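Local structure of Xaa-Pro aminopeptidase (Thermococcus sibiricus MM 739, 4RGZ) at residues 36-41 with 65-70; 172-177 with 212-217; 186-191 with 229-234; 199-204 with 219-224. The protein probably acts as a zinc-dependent metallopeptidase of the M24B family, removing residues from peptides by cleaving next to proline. One frame throughout, in Å; residues are numbered along the deposited sequence.

Overall arrangement
Contact 1 lies in the N-terminal creatinase/prolidase region, far from contacts 2 and 4 (centres about 38 and 43 Å away) but near contact 3, with centres about 19 Å and nearest atoms about 6 Å apart. The other three belong to the M24 metallopeptidase region. Contacts 2 and 4 have centres about 10 Å apart and touch, E173 OE1 meeting S201 N at 2.8 Å and R215 NH2 forming a 3.0 Å salt bridge with D221 OD1. Contacts 3 and 4 use opposite ends of strand 222-231, which carries the zinc ligand D226. The I224 side chain of contact 4 is about 8 Å from a zinc ion, closer than P212 of contact 2 or A229 of contact 3, each about 12 Å away.

Contact 1 of 4, residues 36-41 with 65-70; sequences TGFNPL and LYEKEL
F38 carries this contact, its ring reaching across to E67, E69 and L70 in the facing loop. E69 approaches over one ring face, with CG 4.1 Å above the plane and displaced toward the rim. Its chain bends at chi2, and the carboxylate comes back alongside the root of the ring, OE2 lying 3.7 Å from F38 CB; the carboxylate plane stands 71° from that of the ring. The edge of the same ring is met by two other groups. CD1 of L70 sits near the ring plane, 3.9 Å from F38 CD2, and the two side chains cross at about a right angle. E67 brings OE1 to 3.8 Å from F38 CE2, also at the edge. With an alanine here in place of F38, L70 CD1 and the E69 methylene would probably lose their apolar partner and a gap would open between the loops.

Both segments belong to the one long irregular connection between helix 30-35 and strand 104-106, in the creatinase/prolidase N-terminal region, and no hydrogen bond joins them, so the contact is one of van der Waals packing at the surface. What sets the ring in place starts at T36, where helix 30-35 has just ended: OG1 accepts from F38 N at 3.1 Å in an ST turn, and it is also hydrogen-bonded to F32 O of that helix. F38 then holds CG anti to its own nitrogen (chi1 -161°), sending the ring out toward 65-70. Farther along, P40 CB lies 4.5 Å from Y66 CE2, and the Y66 ring meets that of F48.

Contact 2 of 4, residues 172-177 with 212-217; sequences SERELA and PSHRKI
S172 and K216 form a single backbone bridge, their CA atoms 3.9 Å apart, and just beyond it E173 N donates to R215 O (3.1 Å) and R174 N to S213 O (3.2 Å), so two N-H groups at the start of helix 173-185 go to the loop. S172 is the N-cap: its OG accepts from E175 N, and E175 OE2 takes S172 N in return, a capping box. E173 stretches out beyond CG and grips the loop with OE2, whose anti lone pair accepts from S213 N at 3.0 Å; H210 also bonds to that oxygen, while OE1 takes S201 N. R174 turns at chi3 (84°) to lay its guanidinium flat on the H214 imidazole, centres 3.9 Å apart and planes 14° apart, with H214 NE2 over the middle of the group. NH2 of R174 goes on to A190 O of the second subunit, whose F188 ring also meets H214, so the stack belongs to the dimer interface. On the inner side L176 CD2 packs on I217 CD1 at 3.6 Å, and L176 and A177 both rest on V199, seating helix 173-185 against strand 198-201.

Contact 3 of 4, residues 186-191 with 229-234; sequences NEFGAD and AKYLGY
F188 and Y231 meet rim to rim: F188 CE2 stands 4.0 Å from Y231 CE1, each atom near the plane of the other's ring, so the aromatic groups touch by their edges and do not stack. In Y231 CG is anti to the backbone N (chi1 -171°), and the end of the ring comes nearer to the 186-191 loop; F188 points its CB toward the strand. F188 is poorly ordered, and its exact pose deserves caution. Beside it, the carbonyl of G189 comes up obliquely to the tyrosine ring, O lying 3.3 Å from Y231 CD1. The next residues gather round a different carbonyl, that of K230. A190 N gives it a weak, bent hydrogen bond of 3.1 Å, the sole one between the segments, and D191 approaches the same oxygen with CB at 3.6 Å. K230 itself takes its long chain away from the loop, so it contributes mainly backbone here.

On the inner side A190 CB faces A229 CB at 4.4 Å, and both methyls also rest on I184 of helix 173-185. A229 further packs on I155 of helix 143-164, the helix whose K151 and A152 lie against Y231. Past Y231 the chain reverses through a type I' turn, closed by Y234 N to Y231 O at 2.9 Å, with G233 at backbone angles that call for glycine. This is a two-residue beta hairpin joining strands 222-231 and 234-243, which carry the zinc ligands D226 and D237 in the pita-bread fold of the M24 metallopeptidases.

Contact 4 of 4, residues 199-204 with 219-224; sequences VASGPN and KGDVVI
V199 begins the pairing with its CG1 methyl, 3.8 Å from V223 CG1; both branches are anti to their own backbone N, and the two side chains cross obliquely. A200 follows as a hydrogen-bonded antiparallel pair with I224: A200 N gives to I224 O at 2.9 Å, in the carbonyl plane and nearly straight (168°), and I224 N returns a bond to A200 O at 3.0 Å. S201 faces V223 as a non-hydrogen-bonded pair, its CB 3.9 Å from V223 CG2, on the sheet face that V199 shares. G202 closes the register with N to V222 O at 2.8 Å and turns the chain at positive phi. Its bare CA lies 3.3 Å from D221 OD1, where any CB would collide with that oxygen. The D221 carboxylate is held from both ends, OD1 by the salt bridge to R215 and OD2 by R218 N. An asparagine in its place would probably leave the R215 guanidinium without its charge mate. Strand 222-231 runs between 198-201 and 234-243, bonding to V242 through V223, while V222 and I224 lean on T241 and reach F339 and R342 of strand 339-350. V199 looks the other way, onto L176 and A177, so that helix 173-185 lies along the opposite face of the sheet.

Contact 1 of 4, residues 36-41 with 65-70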
loop_
_atom_site.group_PDB
_atom_site.type_symbol
_atom_site.label_atom_id
_atom_site.label_comp_id
_atom_site.label_asym_id
_atom_site.label_seq_id
_atom_site.Cartn_x
_atom_site.Cartn_y
_atom_site.Cartn_z
ATOM N N THR A 36 -11.067 -0.103 17.539
ATOM C CA THR A 36 -11.044 1.267 18.035
ATOM C C THR A 36 -11.790 2.145 17.014
ATOM O O THR A 36 -13.020 2.023 16.848
ATOM C CB THR A 36 -9.596 1.741 18.256
ATOM O OG1 THR A 36 -8.996 2.106 17.003
ATOM C CG2 THR A 36 -8.778 0.622 18.885
ATOM N N GLY A 37 -11.035 2.979 16.301
ATOM C CA GLY A 37 -11.585 3.934 15.358
ATOM C C GLY A 37 -10.497 4.845 14.834
ATOM O O GLY A 37 -10.754 5.662 13.944
ATOM N N PHE A 38 -9.286 4.730 15.393
ATOM C CA PHE A 38 -8.122 5.359 14.752
ATOM C C PHE A 38 -7.259 4.391 13.920
ATOM O O PHE A 38 -7.382 3.160 13.999
ATOM C CB PHE A 38 -7.281 6.245 15.706
ATOM C CG PHE A 38 -6.361 7.241 14.979
ATOM C CD1 PHE A 38 -6.723 7.788 13.735
ATOM C CD2 PHE A 38 -5.128 7.620 15.536
ATOM C CE1 PHE A 38 -5.879 8.673 13.079
ATOM C CE2 PHE A 38 -4.288 8.516 14.885
ATOM C CZ PHE A 38 -4.666 9.039 13.659
ATOM N N ASN A 39 -6.383 4.989 13.129
ATOM C CA ASN A 39 -5.768 4.346 12.007
ATOM C C ASN A 39 -4.309 4.781 11.893
ATOM O O ASN A 39 -3.970 5.494 10.948
ATOM C CB ASN A 39 -6.536 4.805 10.779
ATOM C CG ASN A 39 -6.278 3.947 9.576
ATOM O OD1 ASN A 39 -6.488 2.738 9.611
ATOM N ND2 ASN A 39 -5.842 4.572 8.487
ATOM N N PRO A 40 -3.448 4.377 12.868
ATOM C CA PRO A 40 -2.015 4.691 12.907
ATOM C C PRO A 40 -1.218 4.260 11.661
ATOM O O PRO A 40 -1.178 3.071 11.319
ATOM C CB PRO A 40 -1.522 3.913 14.129
ATOM C CG PRO A 40 -2.543 2.854 14.361
ATOM C CD PRO A 40 -3.826 3.532 14.014
ATOM N N LEU A 41 -0.583 5.234 11.001
ATOM C CA LEU A 41 0.141 5.008 9.741
ATOM C C LEU A 41 1.523 5.665 9.793
ATOM O O LEU A 41 1.625 6.867 10.022
ATOM C CB LEU A 41 -0.645 5.574 8.551
ATOM C CG LEU A 41 -2.085 5.090 8.343
ATOM C CD1 LEU A 41 -2.913 6.146 7.630
ATOM C CD2 LEU A 41 -2.164 3.747 7.621
ATOM N N LEU A 65 5.976 6.867 18.578
ATOM C CA LEU A 65 6.224 8.134 19.279
ATOM C C LEU A 65 4.914 8.657 19.875
ATOM O O LEU A 65 4.867 9.076 21.034
ATOM C CB LEU A 65 6.768 9.154 18.264
ATOM C CG LEU A 65 6.138 9.149 16.849
ATOM C CD1 LEU A 65 5.045 10.199 16.676
ATOM C CD2 LEU A 65 7.198 9.327 15.778
ATOM N N TYR A 66 3.880 8.643 19.025
ATOM C CA TYR A 66 2.458 8.895 19.317
ATOM C C TYR A 66 2.073 9.255 20.782
ATOM O O TYR A 66 2.397 8.476 21.675
ATOM C CB TYR A 66 1.652 7.659 18.869
ATOM C CG TYR A 66 2.062 6.995 17.547
ATOM C CD1 TYR A 66 2.993 5.952 17.519
ATOM C CD2 TYR A 66 1.479 7.377 16.335
ATOM C CE1 TYR A 66 3.354 5.335 16.327
ATOM C CE2 TYR A 66 1.830 6.762 15.135
ATOM C CZ TYR A 66 2.769 5.744 15.134
ATOM O OH TYR A 66 3.115 5.135 13.946
ATOM N N GLU A 67 1.386 10.378 21.085
ATOM C CA GLU A 67 0.932 11.502 20.212
ATOM C C GLU A 67 -0.517 11.969 20.586
ATOM O O GLU A 67 -0.910 11.915 21.758
ATOM C CB GLU A 67 1.173 11.240 18.692
ATOM C CG GLU A 67 -0.007 10.890 17.773
ATOM C CD GLU A 67 -0.846 9.681 18.196
ATOM O OE1 GLU A 67 -1.414 9.009 17.305
ATOM O OE2 GLU A 67 -0.965 9.402 19.405
ATOM N N LYS A 68 -1.272 12.441 19.588
ATOM C CA LYS A 68 -2.720 12.712 19.649
ATOM C C LYS A 68 -3.264 12.219 18.278
ATOM O O LYS A 68 -2.613 12.473 17.262
ATOM C CB LYS A 68 -2.959 14.220 19.814
ATOM C CG LYS A 68 -4.278 14.604 20.473
ATOM C CD LYS A 68 -4.971 15.779 19.780
ATOM C CE LYS A 68 -4.357 17.131 20.118
ATOM N NZ LYS A 68 -5.334 18.253 20.010
ATOM N N GLU A 69 -4.429 11.562 18.184
ATOM C CA GLU A 69 -5.497 11.525 19.184
ATOM C C GLU A 69 -5.539 10.277 20.076
ATOM O O GLU A 69 -6.611 9.885 20.533
ATOM C CB GLU A 69 -6.862 11.695 18.486
ATOM C CG GLU A 69 -7.204 10.609 17.466
ATOM C CD GLU A 69 -8.669 10.183 17.501
ATOM O OE1 GLU A 69 -9.432 10.726 18.332
ATOM O OE2 GLU A 69 -9.057 9.295 16.704
ATOM N N LEU A 70 -4.395 9.655 20.342
ATOM C CA LEU A 70 -4.380 8.543 21.293
ATOM C C LEU A 70 -4.726 9.032 22.696
ATOM O O LEU A 70 -5.197 8.259 23.530
ATOM C CB LEU A 70 -3.055 7.790 21.262
ATOM C CG LEU A 70 -3.008 6.596 20.309
ATOM C CD1 LEU A 70 -3.247 7.018 18.866
ATOM C CD2 LEU A 70 -1.687 5.856 20.457
#

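Contact 2 of 4, residues 172-177 with 212-217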
loop_
_atom_site.group_PDB
_atom_site.type_symbol
_atom_site.label_atom_id
_atom_site.label_comp_id
_atom_site.label_asym_id
_atom_site.label_seq_id
_atom_site.Cartn_x
_atom_site.Cartn_y
_atom_site.Cartn_z
ATOM N N SER A 172 -4.408 7.441 -23.188
ATOM C CA SER A 172 -3.909 6.146 -22.736
ATOM C C SER A 172 -4.654 5.629 -21.501
ATOM O O SER A 172 -5.061 6.401 -20.631
ATOM C CB SER A 172 -2.413 6.237 -22.403
ATOM O OG SER A 172 -2.169 6.930 -21.181
ATOM N N GLU A 173 -4.814 4.318 -21.429
ATOM C CA GLU A 173 -5.198 3.642 -20.188
ATOM C C GLU A 173 -4.682 4.370 -18.881
ATOM O O GLU A 173 -5.458 4.597 -17.954
ATOM C CB GLU A 173 -4.764 2.161 -20.225
ATOM C CG GLU A 173 -5.239 1.366 -21.427
ATOM C CD GLU A 173 -4.882 -0.125 -21.350
ATOM O OE1 GLU A 173 -5.537 -0.955 -22.062
ATOM O OE2 GLU A 173 -3.954 -0.474 -20.581
ATOM N N ARG A 174 -3.392 4.723 -18.825
ATOM C CA ARG A 174 -2.823 5.364 -17.644
ATOM C C ARG A 174 -3.437 6.749 -17.382
ATOM O O ARG A 174 -3.870 7.021 -16.261
ATOM C CB ARG A 174 -1.292 5.473 -17.723
ATOM C CG ARG A 174 -0.550 4.187 -17.404
ATOM C CD ARG A 174 0.780 4.082 -18.162
ATOM N NE ARG A 174 1.901 4.765 -17.514
ATOM C CZ ARG A 174 2.226 6.030 -17.749
ATOM N NH1 ARG A 174 1.529 6.758 -18.636
ATOM N NH2 ARG A 174 3.259 6.569 -17.113
ATOM N N GLU A 175 -3.465 7.610 -18.400
ATOM C CA GLU A 175 -4.180 8.873 -18.310
ATOM C C GLU A 175 -5.604 8.692 -17.777
ATOM O O GLU A 175 -6.004 9.365 -16.847
ATOM C CB GLU A 175 -4.234 9.553 -19.669
ATOM C CG GLU A 175 -3.261 10.698 -19.814
ATOM C CD GLU A 175 -2.615 10.765 -21.194
ATOM O OE1 GLU A 175 -1.611 11.516 -21.330
ATOM O OE2 GLU A 175 -3.088 10.067 -22.139
ATOM N N LEU A 176 -6.373 7.792 -18.366
ATOM C CA LEU A 176 -7.711 7.603 -17.932
ATOM C C LEU A 176 -7.791 7.168 -16.452
ATOM O O LEU A 176 -8.542 7.757 -15.656
ATOM C CB LEU A 176 -8.351 6.603 -18.839
ATOM C CG LEU A 176 -9.176 7.144 -20.004
ATOM C CD1 LEU A 176 -8.926 8.576 -20.459
ATOM C CD2 LEU A 176 -9.054 6.176 -21.155
ATOM N N ALA A 177 -6.990 6.167 -16.083
ATOM C CA ALA A 177 -6.790 5.768 -14.683
ATOM C C ALA A 177 -6.466 6.965 -13.766
ATOM O O ALA A 177 -6.897 7.032 -12.630
ATOM C CB ALA A 177 -5.705 4.705 -14.580
ATOM N N PRO A 212 -2.791 -0.754 -16.230
ATOM C CA PRO A 212 -2.931 0.331 -17.216
ATOM C C PRO A 212 -1.616 0.662 -17.888
ATOM O O PRO A 212 -0.606 0.833 -17.216
ATOM C CB PRO A 212 -3.392 1.523 -16.370
ATOM C CG PRO A 212 -4.108 0.900 -15.215
ATOM C CD PRO A 212 -3.478 -0.446 -14.960
ATOM N N SER A 213 -1.625 0.758 -19.208
ATOM C CA SER A 213 -0.405 0.996 -19.969
ATOM C C SER A 213 -0.543 2.258 -20.823
ATOM O O SER A 213 -1.553 2.970 -20.694
ATOM C CB SER A 213 -0.104 -0.210 -20.848
ATOM O OG SER A 213 -0.969 -0.203 -21.969
ATOM N N HIS A 214 0.448 2.513 -21.689
ATOM C CA HIS A 214 0.415 3.658 -22.624
ATOM C C HIS A 214 -0.517 3.480 -23.803
ATOM O O HIS A 214 -0.731 4.409 -24.598
ATOM C CB HIS A 214 1.825 4.011 -23.110
ATOM C CG HIS A 214 2.794 4.315 -21.987
ATOM N ND1 HIS A 214 3.205 3.373 -21.102
ATOM C CD2 HIS A 214 3.398 5.499 -21.601
ATOM C CE1 HIS A 214 4.047 3.929 -20.211
ATOM N NE2 HIS A 214 4.156 5.228 -20.503
ATOM N N ARG A 215 -1.102 2.297 -23.932
ATOM C CA ARG A 215 -1.966 2.031 -25.045
ATOM C C ARG A 215 -3.075 3.080 -25.108
ATOM O O ARG A 215 -3.803 3.256 -24.140
ATOM C CB ARG A 215 -2.538 0.624 -24.920
ATOM C CG ARG A 215 -3.435 0.247 -26.074
ATOM C CD ARG A 215 -4.174 -1.072 -25.820
ATOM N NE ARG A 215 -4.899 -1.501 -27.023
ATOM C CZ ARG A 215 -5.972 -0.881 -27.503
ATOM N NH1 ARG A 215 -6.494 0.172 -26.869
ATOM N NH2 ARG A 215 -6.541 -1.312 -28.605
ATOM N N LYS A 216 -3.213 3.769 -26.231
ATOM C CA LYS A 216 -4.301 4.725 -26.393
ATOM C C LYS A 216 -5.659 4.107 -26.733
ATOM O O LYS A 216 -5.758 3.154 -27.522
ATOM C CB LYS A 216 -3.936 5.802 -27.391
ATOM C CG LYS A 216 -3.088 6.919 -26.790
ATOM C CD LYS A 216 -2.149 7.495 -27.815
ATOM C CE LYS A 216 -1.586 8.858 -27.419
ATOM N NZ LYS A 216 -0.533 8.720 -26.374
ATOM N N ILE A 217 -6.710 4.645 -26.117
ATOM C CA ILE A 217 -8.074 4.254 -26.433
ATOM C C ILE A 217 -8.424 4.827 -27.800
ATOM O O ILE A 217 -8.177 6.013 -28.052
ATOM C CB ILE A 217 -9.064 4.726 -25.336
ATOM C CG1 ILE A 217 -9.198 3.652 -24.261
ATOM C CG2 ILE A 217 -10.453 5.009 -25.901
ATOM C CD1 ILE A 217 -8.027 3.545 -23.316
#

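Contact 3 of 4, residues 186-191 with 229-234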
loop_
_atom_site.group_PDB
_atom_site.type_symbol
_atom_site.label_atom_id
_atom_site.label_comp_id
_atom_site.label_asym_id
_atom_site.label_seq_id
_atom_site.Cartn_x
_atom_site.Cartn_y
_atom_site.Cartn_z
ATOM N N ASN A 186 -11.243 14.695 -5.906
ATOM C CA ASN A 186 -12.059 15.960 -5.969
ATOM C C ASN A 186 -13.580 15.715 -6.328
ATOM O O ASN A 186 -14.168 16.350 -7.215
ATOM C CB ASN A 186 -11.380 17.007 -6.856
ATOM C CG ASN A 186 -9.857 17.003 -6.694
ATOM O OD1 ASN A 186 -9.237 15.937 -6.755
ATOM N ND2 ASN A 186 -9.253 18.175 -6.470
ATOM N N GLU A 187 -14.153 14.716 -5.650
ATOM C CA GLU A 187 -15.586 14.454 -5.546
ATOM C C GLU A 187 -15.770 14.105 -4.078
ATOM O O GLU A 187 -16.530 13.189 -3.727
ATOM C CB GLU A 187 -16.038 13.231 -6.366
ATOM C CG GLU A 187 -15.956 13.352 -7.876
ATOM C CD GLU A 187 -17.295 13.573 -8.533
ATOM O OE1 GLU A 187 -17.342 13.564 -9.786
ATOM O OE2 GLU A 187 -18.292 13.765 -7.799
ATOM N N PHE A 188 -15.035 14.805 -3.220
ATOM C CA PHE A 188 -15.232 14.705 -1.772
ATOM C C PHE A 188 -14.320 13.654 -1.155
ATOM O O PHE A 188 -13.776 12.792 -1.856
ATOM C CB PHE A 188 -16.718 14.395 -1.433
ATOM C CG PHE A 188 -17.168 14.856 -0.057
ATOM C CD1 PHE A 188 -16.978 16.181 0.363
ATOM C CD2 PHE A 188 -17.827 13.966 0.810
ATOM C CE1 PHE A 188 -17.408 16.597 1.620
ATOM C CE2 PHE A 188 -18.260 14.385 2.068
ATOM C CZ PHE A 188 -18.047 15.700 2.471
ATOM N N GLY A 189 -14.170 13.765 0.167
ATOM C CA GLY A 189 -13.548 12.750 1.011
ATOM C C GLY A 189 -14.374 11.481 1.228
ATOM O O GLY A 189 -15.476 11.554 1.791
ATOM N N ALA A 190 -13.876 10.317 0.779
ATOM C CA ALA A 190 -12.663 10.132 -0.065
ATOM C C ALA A 190 -11.686 11.315 -0.164
ATOM O O ALA A 190 -11.706 12.035 -1.153
ATOM C CB ALA A 190 -13.070 9.659 -1.461
ATOM N N ASP A 191 -10.776 11.503 0.792
ATOM C CA ASP A 191 -10.257 10.521 1.757
ATOM C C ASP A 191 -9.247 9.703 0.988
ATOM O O ASP A 191 -8.068 10.052 0.931
ATOM C CB ASP A 191 -11.324 9.663 2.475
ATOM C CG ASP A 191 -11.644 10.176 3.897
ATOM O OD1 ASP A 191 -10.862 10.995 4.435
ATOM O OD2 ASP A 191 -12.684 9.753 4.478
ATOM N N ALA A 229 -13.692 3.816 -4.079
ATOM C CA ALA A 229 -13.484 4.922 -3.177
ATOM C C ALA A 229 -13.680 4.392 -1.766
ATOM O O ALA A 229 -14.223 3.280 -1.591
ATOM C CB ALA A 229 -14.473 6.022 -3.500
ATOM N N LYS A 230 -13.174 5.162 -0.792
ATOM C CA LYS A 230 -13.430 4.933 0.640
ATOM C C LYS A 230 -14.151 6.107 1.296
ATOM O O LYS A 230 -13.726 7.265 1.168
ATOM C CB LYS A 230 -12.121 4.774 1.397
ATOM C CG LYS A 230 -11.198 3.681 0.913
ATOM C CD LYS A 230 -9.851 3.895 1.604
ATOM C CE LYS A 230 -9.115 2.576 1.773
ATOM N NZ LYS A 230 -8.260 2.653 2.986
ATOM N N TYR A 231 -15.225 5.808 2.021
ATOM C CA TYR A 231 -15.925 6.832 2.835
ATOM C C TYR A 231 -15.860 6.428 4.300
ATOM O O TYR A 231 -16.267 5.318 4.661
ATOM C CB TYR A 231 -17.383 7.023 2.397
ATOM C CG TYR A 231 -18.079 8.209 3.042
ATOM C CD1 TYR A 231 -18.008 9.483 2.477
ATOM C CD2 TYR A 231 -18.813 8.062 4.229
ATOM C CE1 TYR A 231 -18.640 10.565 3.071
ATOM C CE2 TYR A 231 -19.453 9.146 4.828
ATOM C CZ TYR A 231 -19.367 10.389 4.240
ATOM O OH TYR A 231 -20.005 11.463 4.834
ATOM N N LEU A 232 -15.352 7.335 5.133
ATOM C CA LEU A 232 -15.014 7.037 6.519
ATOM C C LEU A 232 -14.405 5.640 6.651
ATOM O O LEU A 232 -14.798 4.867 7.537
ATOM C CB LEU A 232 -16.227 7.185 7.433
ATOM C CG LEU A 232 -16.739 8.616 7.619
ATOM C CD1 LEU A 232 -18.155 8.584 8.189
ATOM C CD2 LEU A 232 -15.824 9.462 8.496
ATOM N N GLY A 233 -13.462 5.316 5.765
ATOM C CA GLY A 233 -12.704 4.077 5.882
ATOM C C GLY A 233 -13.296 2.896 5.157
ATOM O O GLY A 233 -12.613 1.902 4.925
ATOM N N TYR A 234 -14.561 2.982 4.786
ATOM C CA TYR A 234 -15.186 1.865 4.101
ATOM C C TYR A 234 -15.097 1.977 2.556
ATOM O O TYR A 234 -15.017 3.083 1.993
ATOM C CB TYR A 234 -16.612 1.644 4.634
ATOM C CG TYR A 234 -16.578 1.177 6.088
ATOM C CD1 TYR A 234 -16.292 2.072 7.133
ATOM C CD2 TYR A 234 -16.796 -0.172 6.412
ATOM C CE1 TYR A 234 -16.201 1.644 8.430
ATOM C CE2 TYR A 234 -16.724 -0.604 7.715
ATOM C CZ TYR A 234 -16.434 0.312 8.715
ATOM O OH TYR A 234 -16.360 -0.134 9.993
#

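Contact 4 of 4, residues 199-204 with 219-224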
loop_
_atom_site.group_PDB
_atom_site.type_symbol
_atom_site.label_atom_id
_atom_site.label_comp_id
_atom_site.label_asym_id
_atom_site.label_seq_id
_atom_site.Cartn_x
_atom_site.Cartn_y
_atom_site.Cartn_z
ATOM N N VAL A 199 -7.931 0.476 -15.904
ATOM C CA VAL A 199 -8.537 0.738 -17.182
ATOM C C VAL A 199 -7.880 -0.225 -18.175
ATOM O O VAL A 199 -6.645 -0.280 -18.301
ATOM C CB VAL A 199 -8.323 2.201 -17.590
ATOM C CG1 VAL A 199 -9.060 2.520 -18.869
ATOM C CG2 VAL A 199 -8.802 3.128 -16.494
ATOM N N ALA A 200 -8.708 -0.996 -18.868
ATOM C CA ALA A 200 -8.206 -2.012 -19.784
ATOM C C ALA A 200 -8.968 -1.928 -21.113
ATOM O O ALA A 200 -10.191 -2.202 -21.156
ATOM C CB ALA A 200 -8.322 -3.398 -19.148
ATOM N N SER A 201 -8.237 -1.569 -22.187
ATOM C CA SER A 201 -8.867 -1.236 -23.460
ATOM C C SER A 201 -8.538 -2.238 -24.556
ATOM O O SER A 201 -7.418 -2.744 -24.617
ATOM C CB SER A 201 -8.469 0.164 -23.901
ATOM O OG SER A 201 -7.091 0.212 -24.216
ATOM N N GLY A 202 -9.499 -2.490 -25.446
ATOM C CA GLY A 202 -9.326 -3.455 -26.513
ATOM C C GLY A 202 -8.799 -4.769 -25.974
ATOM O O GLY A 202 -9.371 -5.296 -25.019
ATOM N N PRO A 203 -7.686 -5.293 -26.552
ATOM C CA PRO A 203 -7.201 -6.638 -26.146
ATOM C C PRO A 203 -6.751 -6.697 -24.682
ATOM O O PRO A 203 -6.818 -7.757 -24.061
ATOM C CB PRO A 203 -6.026 -6.896 -27.091
ATOM C CG PRO A 203 -6.234 -5.959 -28.242
ATOM C CD PRO A 203 -6.879 -4.734 -27.662
ATOM N N ASN A 204 -6.335 -5.555 -24.127
ATOM C CA ASN A 204 -5.942 -5.489 -22.712
ATOM C C ASN A 204 -7.065 -5.807 -21.756
ATOM O O ASN A 204 -6.813 -6.291 -20.632
ATOM C CB ASN A 204 -5.311 -4.153 -22.357
ATOM C CG ASN A 204 -3.940 -4.024 -22.929
ATOM O OD1 ASN A 204 -3.506 -2.943 -23.305
ATOM N ND2 ASN A 204 -3.243 -5.152 -23.038
ATOM N N LYS A 219 -11.212 4.226 -31.555
ATOM C CA LYS A 219 -12.467 3.702 -32.119
ATOM C C LYS A 219 -12.491 2.187 -32.303
ATOM O O LYS A 219 -11.558 1.613 -32.842
ATOM C CB LYS A 219 -12.781 4.390 -33.450
ATOM C CG LYS A 219 -13.130 5.856 -33.293
ATOM C CD LYS A 219 -13.267 6.547 -34.638
ATOM C CE LYS A 219 -13.403 8.049 -34.456
ATOM N NZ LYS A 219 -13.176 8.744 -35.740
ATOM N N GLY A 220 -13.553 1.547 -31.833
ATOM C CA GLY A 220 -13.691 0.105 -31.957
ATOM C C GLY A 220 -13.236 -0.666 -30.750
ATOM O O GLY A 220 -13.382 -1.875 -30.713
ATOM N N ASP A 221 -12.687 0.040 -29.761
ATOM C CA ASP A 221 -12.230 -0.533 -28.486
ATOM C C ASP A 221 -13.345 -0.707 -27.494
ATOM O O ASP A 221 -14.080 0.251 -27.231
ATOM C CB ASP A 221 -11.291 0.452 -27.802
ATOM C CG ASP A 221 -9.853 0.263 -28.183
ATOM O OD1 ASP A 221 -9.508 -0.863 -28.617
ATOM O OD2 ASP A 221 -9.072 1.250 -28.029
ATOM N N VAL A 222 -13.464 -1.886 -26.892
ATOM C CA VAL A 222 -14.202 -1.949 -25.653
ATOM C C VAL A 222 -13.255 -1.680 -24.480
ATOM O O VAL A 222 -12.102 -2.104 -24.471
ATOM C CB VAL A 222 -15.080 -3.189 -25.475
ATOM C CG1 VAL A 222 -14.938 -4.154 -26.615
ATOM C CG2 VAL A 222 -14.891 -3.845 -24.121
ATOM N N VAL A 223 -13.743 -0.902 -23.521
ATOM C CA VAL A 223 -12.940 -0.416 -22.429
ATOM C C VAL A 223 -13.647 -0.694 -21.121
ATOM O O VAL A 223 -14.779 -0.243 -20.899
ATOM C CB VAL A 223 -12.684 1.097 -22.544
ATOM C CG1 VAL A 223 -11.669 1.545 -21.498
ATOM C CG2 VAL A 223 -12.194 1.451 -23.935
ATOM N N ILE A 224 -12.969 -1.491 -20.311
ATOM C CA ILE A 224 -13.366 -1.843 -18.981
ATOM C C ILE A 224 -12.723 -0.861 -18.029
ATOM O O ILE A 224 -11.529 -0.535 -18.169
ATOM C CB ILE A 224 -12.814 -3.219 -18.637
ATOM C CG1 ILE A 224 -13.308 -4.242 -19.648
ATOM C CG2 ILE A 224 -13.122 -3.616 -17.186
ATOM C CD1 ILE A 224 -12.912 -5.667 -19.276
#